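Mitochondrial dynamics protein MID49 (Mus musculus, PDB 4WOY) recruits the fission mediator dynamin-related protein 1 to the mitochondrial outer membrane, regulates its GTPase activity and is required for mitochondrial fission. Local coordinates at residues Leu84-Asp89 and Arg96-Arg101; Glu76-Leu81 and Gly111-Asp116. The protein carries 1 engineered substitution. All coordinates share one frame; numbering follows the deposited sequence.

How the contacts relate
Both contacts belong to the MID51-like part of the predicted cytoplasmic region, which is related to nucleotidyltransferases, and lie on the same side of the chain's centre, about 18 Å apart between their centres. Along the chain, 76-81 comes first, then the two halves of contact 1, then 111-116, so contact 2 brackets contact 1. Strand 82-86 follows directly on segment 76-81 and pairs with strand 97-102 in the hairpin of contact 1; the chain then runs through a loop to 111-116. Contact 2 thus ties together the loops at the entry to and beyond the exit from the hairpin. The two contacts touch where V100 CG1 packs against L77 CD1, 4.2 Å apart.

Contact 1 (Leu84-Asp89 and Arg96-Arg101); sequences LVPGVD and RCWAVR
The backbone O of V85 accepts a nearly straight hydrogen bond from A99 N at 2.6 Å, with the donor in the carbonyl plane, and the CA-H of W98 also comes up to this oxygen. V85 N returns a bond to A99 O at 2.9 Å, making V85 and A99 a hydrogen-bonded antiparallel pair flanked by the non-hydrogen-bonded pairs L84-V100 and P86-W98. Where the strand gives way to the 3-10 turn 87-89, G87 N still reaches C97 O, but this bond is bent to 140° and its donor stands above the carbonyl plane.

The side chains of L84, P86, W98 and V100 share one face of the hairpin. P86 lies across one face of the W98 indole: its CG sits over the six-membered ring, 3.6 Å from the centroid, a CH-pi contact. W98 carries CG anti to its carbonyl carbon (chi1 -82°), which lays the indole against the proline. L84 meets the same ring at its edge, CB to CZ3 3.5 Å.

On the opposite face, that of V85 and A99, the two CB atoms lie 4.1 Å apart. CG2 of V85 rests over the centre of the R101 guanidinium, 3.5 Å from CZ; the bend of the arginine chain at chi3 (-85°) folds the guanidinium back so that one face meets this methyl.

Strand 82-86 pairs with strand 97-102, which in turn pairs with strand 205-208 through backbone bonds of R96 to Q207 and W98 to W205. L192 of strand 191-193 packs on L84 and W98, whereas Y123 of strand 123-124 meets A99 and R101 on the other face.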
ATOM      1  N   LEU A  84     -11.386  -6.419  17.737  1.00 35.06           N
ATOM      2  CA  LEU A  84     -10.073  -6.562  17.144  1.00 33.98           C
ATOM      3  C   LEU A  84      -9.154  -7.246  18.098  1.00 39.52           C
ATOM      4  O   LEU A  84      -9.179  -6.982  19.297  1.00 47.85           O
ATOM      5  CB  LEU A  84      -9.481  -5.205  16.776  1.00 34.35           C
ATOM      6  CG  LEU A  84     -10.385  -4.448  15.819  1.00 33.71           C
ATOM      7  CD1 LEU A  84      -9.712  -3.160  15.432  1.00 34.25           C
ATOM      8  CD2 LEU A  84     -10.716  -5.307  14.591  1.00 31.70           C
ATOM      9  N   VAL A  85      -8.360  -8.155  17.566  1.00 44.08           N
ATOM     10  CA  VAL A  85      -7.322  -8.779  18.344  1.00 43.42           C
ATOM     11  C   VAL A  85      -6.004  -8.623  17.588  1.00 43.54           C
ATOM     12  O   VAL A  85      -5.855  -9.102  16.467  1.00 44.69           O
ATOM     13  CB  VAL A  85      -7.646 -10.257  18.604  1.00 50.17           C
ATOM     14  CG1 VAL A  85      -6.604 -10.865  19.505  1.00 36.09           C
ATOM     15  CG2 VAL A  85      -9.019 -10.372  19.240  1.00 41.66           C
ATOM     16  N   PRO A  86      -5.043  -7.922  18.188  1.00 39.51           N
ATOM     17  CA  PRO A  86      -3.750  -7.710  17.520  1.00 42.74           C
ATOM     18  C   PRO A  86      -3.004  -9.022  17.305  1.00 43.57           C
ATOM     19  O   PRO A  86      -2.920  -9.823  18.248  1.00 37.32           O
ATOM     20  CB  PRO A  86      -3.006  -6.808  18.499  1.00 44.50           C
ATOM     21  CG  PRO A  86      -4.086  -6.200  19.286  1.00 38.57           C
ATOM     22  CD  PRO A  86      -5.117  -7.204  19.469  1.00 37.80           C
ATOM     23  N   GLY A  87      -2.472  -9.235  16.101  1.00 38.37           N
ATOM     24  CA  GLY A  87      -1.829 -10.497  15.763  1.00 34.19           C
ATOM     25  C   GLY A  87      -0.726 -10.927  16.721  1.00 36.26           C
ATOM     26  O   GLY A  87      -0.491 -12.110  16.903  1.00 37.92           O
ATOM     27  N   VAL A  88      -0.074  -9.967  17.364  1.00 41.18           N
ATOM     28  CA  VAL A  88       1.015 -10.270  18.268  1.00 40.12           C
ATOM     29  C   VAL A  88       0.487 -10.981  19.548  1.00 44.87           C
ATOM     30  O   VAL A  88       1.249 -11.586  20.297  1.00 46.58           O
ATOM     31  CB  VAL A  88       1.774  -8.972  18.609  1.00 42.71           C
ATOM     32  CG1 VAL A  88       1.037  -8.163  19.690  1.00 47.22           C
ATOM     33  CG2 VAL A  88       3.169  -9.268  19.050  1.00 45.96           C
ATOM     34  N   ASP A  89      -0.822 -10.932  19.769  1.00 47.87           N
ATOM     35  CA  ASP A  89      -1.451 -11.558  20.930  1.00 42.02           C
ATOM     36  C   ASP A  89      -2.196 -12.847  20.571  1.00 39.80           C
ATOM     37  O   ASP A  89      -2.737 -13.527  21.442  1.00 51.34           O
ATOM     38  CB  ASP A  89      -2.424 -10.582  21.601  1.00 52.40           C
ATOM     39  CG  ASP A  89      -1.728  -9.365  22.217  1.00 57.24           C
ATOM     40  OD1 ASP A  89      -0.573  -9.456  22.695  1.00 62.35           O
ATOM     41  OD2 ASP A  89      -2.351  -8.286  22.210  1.00 55.94           O
ATOM     42  N   ARG A  96       2.515  -7.914  12.272  1.00 43.22           N
ATOM     43  CA  ARG A  96       2.000  -7.348  11.014  1.00 45.63           C
ATOM     44  C   ARG A  96       0.509  -7.583  10.819  1.00 51.26           C
ATOM     45  O   ARG A  96      -0.091  -6.983   9.921  1.00 48.03           O
ATOM     46  CB  ARG A  96       2.734  -7.932   9.799  1.00 40.88           C
ATOM     47  CG  ARG A  96       4.188  -7.540   9.665  1.00 50.52           C
ATOM     48  CD  ARG A  96       4.832  -8.350   8.557  1.00 64.91           C
ATOM     49  NE  ARG A  96       6.276  -8.517   8.745  1.00 86.02           N
ATOM     50  CZ  ARG A  96       7.217  -7.920   8.008  1.00 98.56           C
ATOM     51  NH1 ARG A  96       6.884  -7.099   7.014  1.00 93.92           N
ATOM     52  NH2 ARG A  96       8.501  -8.149   8.267  1.00104.63           N
ATOM     53  N   CYS A  97      -0.092  -8.446  11.643  1.00 55.78           N
ATOM     54  CA  CYS A  97      -1.482  -8.873  11.412  1.00 46.91           C
ATOM     55  C   CYS A  97      -2.434  -8.591  12.561  1.00 36.60           C
ATOM     56  O   CYS A  97      -2.042  -8.205  13.647  1.00 48.63           O
ATOM     57  CB  CYS A  97      -1.555 -10.374  11.108  1.00 41.11           C
ATOM     58  SG  CYS A  97      -0.615 -10.914   9.691  1.00 41.62           S
ATOM     59  N   TRP A  98      -3.711  -8.800  12.296  1.00 42.29           N
ATOM     60  CA  TRP A  98      -4.763  -8.578  13.280  1.00 43.46           C
ATOM     61  C   TRP A  98      -5.893  -9.591  13.066  1.00 38.23           C
ATOM     62  O   TRP A  98      -6.164  -9.988  11.916  1.00 34.50           O
ATOM     63  CB  TRP A  98      -5.299  -7.135  13.181  1.00 39.50           C
ATOM     64  CG  TRP A  98      -4.472  -6.102  13.907  1.00 47.19           C
ATOM     65  CD1 TRP A  98      -3.212  -5.642  13.584  1.00 49.47           C
ATOM     66  CD2 TRP A  98      -4.858  -5.393  15.088  1.00 47.68           C
ATOM     67  NE1 TRP A  98      -2.798  -4.703  14.497  1.00 57.35           N
ATOM     68  CE2 TRP A  98      -3.792  -4.527  15.427  1.00 52.21           C
ATOM     69  CE3 TRP A  98      -5.999  -5.407  15.887  1.00 50.64           C
ATOM     70  CZ2 TRP A  98      -3.841  -3.687  16.523  1.00 60.35           C
ATOM     71  CZ3 TRP A  98      -6.049  -4.559  16.986  1.00 66.77           C
ATOM     72  CH2 TRP A  98      -4.979  -3.710  17.288  1.00 73.02           C
ATOM     73  N   ALA A  99      -6.541 -10.018  14.153  1.00 36.00           N
ATOM     74  CA  ALA A  99      -7.703 -10.906  14.023  1.00 38.12           C
ATOM     75  C   ALA A  99      -8.977 -10.108  14.241  1.00 32.89           C
ATOM     76  O   ALA A  99      -8.986  -9.088  14.926  1.00 31.47           O
ATOM     77  CB  ALA A  99      -7.639 -12.078  14.978  1.00 30.21           C
ATOM     78  N   VAL A 100     -10.040 -10.567  13.607  1.00 39.14           N
ATOM     79  CA  VAL A 100     -11.344  -9.958  13.736  1.00 32.87           C
ATOM     80  C   VAL A 100     -12.249 -11.016  14.394  1.00 37.70           C
ATOM     81  O   VAL A 100     -12.596 -12.031  13.778  1.00 39.71           O
ATOM     82  CB  VAL A 100     -11.898  -9.470  12.345  1.00 40.33           C
ATOM     83  CG1 VAL A 100     -13.240  -8.811  12.496  1.00 37.33           C
ATOM     84  CG2 VAL A 100     -10.928  -8.506  11.674  1.00 32.17           C
ATOM     85  N   ARG A 101     -12.598 -10.772  15.658  1.00 39.25           N
ATOM     86  CA  ARG A 101     -13.279 -11.744  16.511  1.00 34.43           C
ATOM     87  C   ARG A 101     -14.779 -11.497  16.515  1.00 42.94           C
ATOM     88  O   ARG A 101     -15.253 -10.392  16.775  1.00 44.27           O
ATOM     89  CB  ARG A 101     -12.737 -11.663  17.948  1.00 43.08           C
ATOM     90  CG  ARG A 101     -13.225 -12.743  18.901  1.00 44.39           C
ATOM     91  CD  ARG A 101     -12.882 -12.403  20.366  1.00 49.43           C
ATOM     92  NE  ARG A 101     -11.534 -12.820  20.745  1.00 67.81           N
ATOM     93  CZ  ARG A 101     -10.770 -12.185  21.634  1.00 81.33           C
ATOM     94  NH1 ARG A 101     -11.209 -11.075  22.238  1.00 95.20           N
ATOM     95  NH2 ARG A 101      -9.556 -12.651  21.913  1.00 82.23           N
TER
HETATM   96  O   HOH W   1      -0.212  -6.867  16.192  1.00 45.47           O

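Contact 2 (Glu76-Leu81 and Gly111-Asp116); sequences ELEPGL and GCSPWD
Neither segment forms a strand where they meet; E78-L81 makes a type II beta turn, closed by L81 N to E78 O, and the nearest pair of CA atoms, E78 CA and S113 CA, is 7.8 Å apart, so at least one side chain takes part in each link. W115 NE1 donates to E76 O at 2.9 Å, the oxygen near the plane of the indole although the nitrogen stands well above the carbonyl plane. L77 lays CD2 over a face of the same indole, 3.9 Å from the centroid of its five-membered ring. E78, bent at chi2 (83°), folds back so that its carboxylate reaches S113, whose OG donates to OE2 at 2.9 Å on the syn side. That hydroxyl also accepts from W115 N, while W82 NE1 bonds to E78 OE1, so both carboxylate oxygens are engaged.

F48 meets W115 edge-to-face, and D116, which forms a salt bridge with R102, accepts from S113 N as well. S113 and W115 form an ST turn, which here holds the serine hydroxyl between its own backbone and E78 in a loop-to-loop junction beside the hairpin of strands 82-86 and 97-102.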
ATOM      1  N   GLU A  76     -18.872  -3.322   5.943  1.00 32.45           N
ATOM      2  CA  GLU A  76     -19.602  -2.621   6.994  1.00 34.09           C
ATOM      3  C   GLU A  76     -19.938  -3.621   8.086  1.00 37.09           C
ATOM      4  O   GLU A  76     -20.874  -4.400   7.942  1.00 43.94           O
ATOM      5  CB  GLU A  76     -20.862  -1.943   6.458  1.00 35.99           C
ATOM      6  CG  GLU A  76     -20.525  -0.820   5.484  1.00 40.45           C
ATOM      7  CD  GLU A  76     -21.716  -0.226   4.783  1.00 46.29           C
ATOM      8  OE1 GLU A  76     -22.840  -0.784   4.877  1.00 44.61           O
ATOM      9  OE2 GLU A  76     -21.513   0.824   4.141  1.00 50.00           O
ATOM     10  N   LEU A  77     -19.165  -3.601   9.170  1.00 33.92           N
ATOM     11  CA  LEU A  77     -19.389  -4.533  10.270  1.00 36.89           C
ATOM     12  C   LEU A  77     -20.431  -3.987  11.274  1.00 36.41           C
ATOM     13  O   LEU A  77     -20.468  -2.789  11.548  1.00 39.97           O
ATOM     14  CB  LEU A  77     -18.065  -4.837  10.976  1.00 36.57           C
ATOM     15  CG  LEU A  77     -16.966  -5.515  10.148  1.00 37.08           C
ATOM     16  CD1 LEU A  77     -15.702  -5.773  10.976  1.00 33.05           C
ATOM     17  CD2 LEU A  77     -17.489  -6.805   9.547  1.00 30.46           C
ATOM     18  N   GLU A  78     -21.302  -4.850  11.783  1.00 37.24           N
ATOM     19  CA  GLU A  78     -22.232  -4.438  12.848  1.00 39.73           C
ATOM     20  C   GLU A  78     -21.463  -3.938  14.076  1.00 40.29           C
ATOM     21  O   GLU A  78     -20.560  -4.606  14.560  1.00 52.01           O
ATOM     22  CB  GLU A  78     -23.178  -5.580  13.262  1.00 40.51           C
ATOM     23  CG  GLU A  78     -24.061  -6.130  12.142  1.00 47.98           C
ATOM     24  CD  GLU A  78     -23.358  -7.165  11.255  1.00 48.28           C
ATOM     25  OE1 GLU A  78     -22.123  -7.329  11.358  1.00 36.35           O
ATOM     26  OE2 GLU A  78     -24.052  -7.823  10.458  1.00 46.82           O
ATOM     27  N   PRO A  79     -21.785  -2.736  14.546  1.00 44.73           N
ATOM     28  CA  PRO A  79     -21.058  -2.190  15.704  1.00 52.72           C
ATOM     29  C   PRO A  79     -21.177  -3.037  16.971  1.00 57.80           C
ATOM     30  O   PRO A  79     -22.278  -3.370  17.388  1.00 59.05           O
ATOM     31  CB  PRO A  79     -21.698  -0.809  15.902  1.00 56.69           C
ATOM     32  CG  PRO A  79     -23.026  -0.883  15.170  1.00 54.31           C
ATOM     33  CD  PRO A  79     -22.804  -1.809  14.018  1.00 48.55           C
ATOM     34  N   GLY A  80     -20.036  -3.402  17.550  1.00 76.27           N
ATOM     35  CA  GLY A  80     -20.012  -4.177  18.777  1.00 86.59           C
ATOM     36  C   GLY A  80     -20.217  -5.676  18.627  1.00 78.93           C
ATOM     37  O   GLY A  80     -20.212  -6.415  19.610  1.00 84.57           O
ATOM     38  N   LEU A  81     -20.412  -6.127  17.399  1.00 61.20           N
ATOM     39  CA  LEU A  81     -20.558  -7.553  17.117  1.00 51.55           C
ATOM     40  C   LEU A  81     -19.197  -8.145  16.804  1.00 44.15           C
ATOM     41  O   LEU A  81     -19.039  -9.357  16.699  1.00 36.88           O
ATOM     42  CB  LEU A  81     -21.500  -7.775  15.938  1.00 45.66           C
ATOM     43  CG  LEU A  81     -22.509  -8.917  15.953  1.00 47.82           C
ATOM     44  CD1 LEU A  81     -23.451  -8.812  17.148  1.00 50.69           C
ATOM     45  CD2 LEU A  81     -23.304  -8.894  14.641  1.00 48.69           C
ATOM     46  N   GLY A 111     -25.142 -16.546  11.853  1.00 41.03           N
ATOM     47  CA  GLY A 111     -26.270 -16.366  10.947  1.00 41.21           C
ATOM     48  C   GLY A 111     -26.982 -15.037  11.136  1.00 47.08           C
ATOM     49  O   GLY A 111     -27.665 -14.560  10.238  1.00 49.95           O
ATOM     50  N   CYS A 112     -26.807 -14.421  12.299  1.00 44.45           N
ATOM     51  CA  CYS A 112     -27.393 -13.110  12.546  1.00 43.79           C
ATOM     52  C   CYS A 112     -26.688 -12.048  11.713  1.00 42.17           C
ATOM     53  O   CYS A 112     -27.255 -11.016  11.429  1.00 55.08           O
ATOM     54  CB  CYS A 112     -27.319 -12.770  14.029  1.00 44.72           C
ATOM     55  SG  CYS A 112     -28.510 -13.740  14.987  1.00 51.28           S
ATOM     56  N   SER A 113     -25.441 -12.306  11.341  1.00 39.79           N
ATOM     57  CA  SER A 113     -24.683 -11.405  10.481  1.00 38.26           C
ATOM     58  C   SER A 113     -24.346 -12.032   9.132  1.00 41.69           C
ATOM     59  O   SER A 113     -23.925 -13.186   9.075  1.00 41.93           O
ATOM     60  CB  SER A 113     -23.393 -10.976  11.160  1.00 36.66           C
ATOM     61  OG  SER A 113     -22.558 -10.333  10.210  1.00 39.43           O
ATOM     62  N   PRO A 114     -24.502 -11.257   8.044  1.00 41.04           N
ATOM     63  CA  PRO A 114     -24.162 -11.735   6.697  1.00 36.63           C
ATOM     64  C   PRO A 114     -22.688 -12.087   6.579  1.00 38.75           C
ATOM     65  O   PRO A 114     -22.310 -12.901   5.738  1.00 40.01           O
ATOM     66  CB  PRO A 114     -24.526 -10.534   5.791  1.00 37.27           C
ATOM     67  CG  PRO A 114     -24.498  -9.320   6.736  1.00 37.27           C
ATOM     68  CD  PRO A 114     -25.018  -9.864   8.027  1.00 38.24           C
ATOM     69  N   TRP A 115     -21.857 -11.508   7.432  1.00 33.40           N
ATOM     70  CA  TRP A 115     -20.454 -11.839   7.395  1.00 31.70           C
ATOM     71  C   TRP A 115     -20.146 -13.204   8.046  1.00 41.33           C
ATOM     72  O   TRP A 115     -19.008 -13.702   7.934  1.00 36.65           O
ATOM     73  CB  TRP A 115     -19.641 -10.738   8.077  1.00 30.96           C
ATOM     74  CG  TRP A 115     -19.840  -9.370   7.474  1.00 31.24           C
ATOM     75  CD1 TRP A 115     -20.403  -8.275   8.085  1.00 36.88           C
ATOM     76  CD2 TRP A 115     -19.473  -8.945   6.143  1.00 38.57           C
ATOM     77  NE1 TRP A 115     -20.407  -7.202   7.216  1.00 33.84           N
ATOM     78  CE2 TRP A 115     -19.845  -7.586   6.023  1.00 36.65           C
ATOM     79  CE3 TRP A 115     -18.888  -9.587   5.040  1.00 33.67           C
ATOM     80  CZ2 TRP A 115     -19.644  -6.859   4.840  1.00 36.42           C
ATOM     81  CZ3 TRP A 115     -18.677  -8.856   3.870  1.00 34.38           C
ATOM     82  CH2 TRP A 115     -19.053  -7.508   3.782  1.00 41.95           C
ATOM     83  N   ASP A 116     -21.130 -13.796   8.738  1.00 38.91           N
ATOM     84  CA  ASP A 116     -20.879 -15.056   9.462  1.00 47.75           C
ATOM     85  C   ASP A 116     -20.453 -16.213   8.533  1.00 41.22           C
ATOM     86  O   ASP A 116     -19.716 -17.104   8.964  1.00 34.25           O
ATOM     87  CB  ASP A 116     -22.098 -15.507  10.269  1.00 44.94           C
ATOM     88  CG  ASP A 116     -22.349 -14.650  11.490  1.00 43.58           C
ATOM     89  OD1 ASP A 116     -21.451 -13.888  11.905  1.00 38.55           O
ATOM     90  OD2 ASP A 116     -23.457 -14.758  12.048  1.00 46.88           O
TER